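Local atomic coordinates of phosphate transporter (Thermotoga maritima MSB8, PDB entry 6L85), a protein that probably imports phosphate across the cell membrane, driven by the sodium gradient, as a bacterial relative of the human SLC20 carriers. Residues V23-R34 / V307-L318. Residues are numbered along the deposited sequence; the frame is centred on the assembly and turned at random.
Sequences VANSMATAVGAR and VMETVGEKITTL. With NA (sodium ion), chain S.
Arg34 NH2 donates to Glu313 OE2 at 3.0 Å, reaching its syn side with an N-H...O angle of 154°, in a salt bridge at the solvent-facing end of the contact. The guanidinium and carboxylate planes are nearly parallel, with NH2 a little out of the carboxylate plane. Arg34 itself, at positive phi, closes helix 2-32 in a Schellman motif. Beside it, Thr316 rests its CG2 on Gly32 O, 3.4 Å away. Helix segments 23-32 and 307-311 cross at -52°, small residues facing the partner: Ala24 and Ala28 set their CB atoms against Val311, and Gly32 CA comes within 3.8 Å of Gly312 O, where a side chain on Gly32 would clash. Met308 is a knob in the hole formed by Val23, Ala24, Met27 and Val31; with CG anti to the backbone N (chi1 -156°), its SD reaches Met27 CB at 3.7 Å and its CE meets both methyls of Val23. An alanine in its place is likely to leave Val23 and Val31 without their apolar partner across the crossing. Further along, Ile315 CD1 presses on Ala28 O, and a water sits 3.0 Å from both Thr29 O and Ile315 O. Thr29 OG1 binds sodium at 2.6 Å, in a site it shares with Gln243, Ser247 and Asp327.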
# COMPACT_ATOMS: atom_id res chain seq x y z
N VAL B 23 0.12 -20.25 4.81
CA VAL B 23 -0.41 -19.13 5.60
C VAL B 23 -0.01 -19.24 7.07
O VAL B 23 0.31 -18.23 7.72
CB VAL B 23 -1.94 -18.99 5.40
CG1 VAL B 23 -2.69 -20.24 5.85
CG2 VAL B 23 -2.47 -17.73 6.10
N ALA B 24 0.10 -20.47 7.59
CA ALA B 24 0.60 -20.69 8.96
C ALA B 24 1.92 -19.97 9.22
O ALA B 24 2.11 -19.42 10.32
CB ALA B 24 0.76 -22.18 9.24
N ASN B 25 2.82 -19.93 8.22
CA ASN B 25 4.15 -19.35 8.43
C ASN B 25 4.09 -17.87 8.82
O ASN B 25 5.03 -17.35 9.43
CB ASN B 25 5.03 -19.47 7.17
CG ASN B 25 5.23 -20.90 6.68
OD1 ASN B 25 4.72 -21.88 7.25
ND2 ASN B 25 5.99 -21.03 5.59
N SER B 26 3.04 -17.17 8.40
CA SER B 26 2.92 -15.76 8.77
C SER B 26 1.91 -15.52 9.87
O SER B 26 2.13 -14.64 10.71
CB SER B 26 2.55 -14.91 7.55
OG SER B 26 1.28 -15.25 7.04
N MET B 27 0.81 -16.29 9.91
CA MET B 27 -0.29 -15.95 10.81
C MET B 27 -0.39 -16.81 12.07
O MET B 27 -1.17 -16.46 12.96
CB MET B 27 -1.64 -16.02 10.06
CG MET B 27 -1.80 -14.92 9.00
SD MET B 27 -1.76 -13.23 9.68
CE MET B 27 -1.79 -12.26 8.18
N ALA B 28 0.37 -17.92 12.19
CA ALA B 28 0.21 -18.77 13.37
C ALA B 28 0.62 -18.06 14.65
O ALA B 28 0.02 -18.31 15.70
CB ALA B 28 1.01 -20.07 13.20
N THR B 29 1.62 -17.18 14.61
CA THR B 29 1.97 -16.42 15.80
C THR B 29 0.79 -15.59 16.29
O THR B 29 0.43 -15.64 17.48
CB THR B 29 3.18 -15.51 15.52
OG1 THR B 29 2.95 -14.77 14.32
CG2 THR B 29 4.47 -16.35 15.35
N ALA B 30 0.16 -14.83 15.39
CA ALA B 30 -0.95 -13.95 15.75
C ALA B 30 -2.18 -14.75 16.16
O ALA B 30 -2.90 -14.36 17.09
CB ALA B 30 -1.30 -13.00 14.59
N VAL B 31 -2.45 -15.86 15.47
CA VAL B 31 -3.61 -16.68 15.79
C VAL B 31 -3.41 -17.40 17.12
O VAL B 31 -4.35 -17.53 17.92
CB VAL B 31 -3.90 -17.67 14.66
CG1 VAL B 31 -4.88 -18.72 15.16
CG2 VAL B 31 -4.47 -16.95 13.44
N GLY B 32 -2.19 -17.88 17.38
CA GLY B 32 -1.93 -18.64 18.59
C GLY B 32 -1.94 -17.79 19.85
O GLY B 32 -2.28 -18.28 20.93
N ALA B 33 -1.52 -16.53 19.75
CA ALA B 33 -1.67 -15.59 20.85
C ALA B 33 -3.10 -15.05 20.96
O ALA B 33 -3.35 -14.18 21.80
CB ALA B 33 -0.68 -14.44 20.67
N ARG B 34 -4.01 -15.53 20.11
CA ARG B 34 -5.39 -15.04 19.97
C ARG B 34 -5.46 -13.54 19.69
O ARG B 34 -6.49 -12.91 19.95
CB ARG B 34 -6.26 -15.40 21.20
CG ARG B 34 -5.98 -16.77 21.82
CD ARG B 34 -6.73 -17.90 21.11
NE ARG B 34 -6.04 -19.19 21.24
CZ ARG B 34 -5.91 -20.09 20.26
NH1 ARG B 34 -6.43 -19.87 19.05
NH2 ARG B 34 -5.26 -21.23 20.49
N VAL B 307 -4.47 -25.92 8.30
CA VAL B 307 -3.12 -26.12 8.83
C VAL B 307 -2.65 -24.93 9.67
O VAL B 307 -1.75 -25.08 10.53
CB VAL B 307 -2.19 -26.42 7.64
CG1 VAL B 307 -2.45 -25.41 6.54
CG2 VAL B 307 -0.70 -26.45 8.04
N MET B 308 -3.26 -23.75 9.47
CA MET B 308 -2.95 -22.61 10.32
C MET B 308 -3.29 -22.90 11.79
O MET B 308 -2.43 -22.74 12.67
CB MET B 308 -3.71 -21.37 9.83
CG MET B 308 -3.11 -20.05 10.21
SD MET B 308 -4.18 -18.68 9.74
CE MET B 308 -5.30 -19.39 8.52
N GLU B 309 -4.53 -23.31 12.07
CA GLU B 309 -4.93 -23.64 13.44
C GLU B 309 -4.60 -25.09 13.81
O GLU B 309 -5.38 -25.78 14.47
CB GLU B 309 -6.43 -23.38 13.59
CG GLU B 309 -7.26 -24.09 12.52
CD GLU B 309 -8.74 -24.18 12.84
OE1 GLU B 309 -9.09 -24.74 13.90
OE2 GLU B 309 -9.56 -23.72 12.01
N THR B 310 -3.43 -25.54 13.40
CA THR B 310 -2.71 -26.74 13.79
C THR B 310 -1.26 -26.42 14.11
O THR B 310 -0.67 -27.02 15.01
CB THR B 310 -2.81 -27.80 12.68
OG1 THR B 310 -4.19 -28.16 12.50
CG2 THR B 310 -2.00 -29.05 13.03
N VAL B 311 -0.67 -25.46 13.38
CA VAL B 311 0.59 -24.89 13.85
C VAL B 311 0.34 -23.95 15.03
O VAL B 311 1.13 -23.92 15.99
CB VAL B 311 1.32 -24.19 12.69
CG1 VAL B 311 2.55 -23.43 13.21
CG2 VAL B 311 1.73 -25.20 11.63
N GLY B 312 -0.78 -23.22 15.01
CA GLY B 312 -1.03 -22.23 16.05
C GLY B 312 -1.16 -22.83 17.44
O GLY B 312 -0.70 -22.24 18.42
N GLU B 313 -1.80 -24.00 17.55
CA GLU B 313 -1.96 -24.63 18.86
C GLU B 313 -0.62 -24.88 19.53
O GLU B 313 -0.51 -24.77 20.76
CB GLU B 313 -2.74 -25.94 18.76
CG GLU B 313 -4.25 -25.78 18.66
CD GLU B 313 -4.79 -24.60 19.46
OE1 GLU B 313 -4.48 -24.50 20.67
OE2 GLU B 313 -5.52 -23.77 18.87
N LYS B 314 0.40 -25.19 18.74
CA LYS B 314 1.71 -25.55 19.28
C LYS B 314 2.49 -24.36 19.81
O LYS B 314 3.52 -24.57 20.47
CB LYS B 314 2.51 -26.27 18.19
CG LYS B 314 2.26 -27.79 18.11
CD LYS B 314 0.82 -28.13 17.74
CE LYS B 314 0.67 -29.61 17.40
NZ LYS B 314 -0.63 -29.90 16.72
N ILE B 315 2.05 -23.12 19.56
CA ILE B 315 2.81 -21.95 19.98
C ILE B 315 1.97 -20.98 20.80
O ILE B 315 2.33 -19.81 20.95
CB ILE B 315 3.43 -21.22 18.77
CG1 ILE B 315 2.34 -20.70 17.82
CG2 ILE B 315 4.41 -22.14 18.04
CD1 ILE B 315 2.88 -19.91 16.66
N THR B 316 0.84 -21.44 21.35
CA THR B 316 0.05 -20.56 22.20
C THR B 316 0.77 -20.19 23.49
O THR B 316 0.31 -19.29 24.21
CB THR B 316 -1.31 -21.18 22.56
OG1 THR B 316 -1.11 -22.25 23.50
CG2 THR B 316 -2.02 -21.69 21.32
N THR B 317 1.89 -20.84 23.79
CA THR B 317 2.74 -20.46 24.90
C THR B 317 3.88 -19.54 24.47
O THR B 317 4.74 -19.20 25.30
CB THR B 317 3.31 -21.72 25.59
OG1 THR B 317 4.09 -22.49 24.66
CG2 THR B 317 2.18 -22.58 26.13
N LEU B 318 3.91 -19.14 23.20
CA LEU B 318 4.90 -18.17 22.73
C LEU B 318 4.47 -16.77 23.17
O LEU B 318 3.37 -16.32 22.83
CB LEU B 318 5.03 -18.26 21.21
CG LEU B 318 6.21 -17.53 20.58
CD1 LEU B 318 7.52 -18.18 21.05
CD2 LEU B 318 6.09 -17.55 19.05
NA NA S . 2.37 -12.21 14.48
O HOH W 1 2.07 -17.26 19.42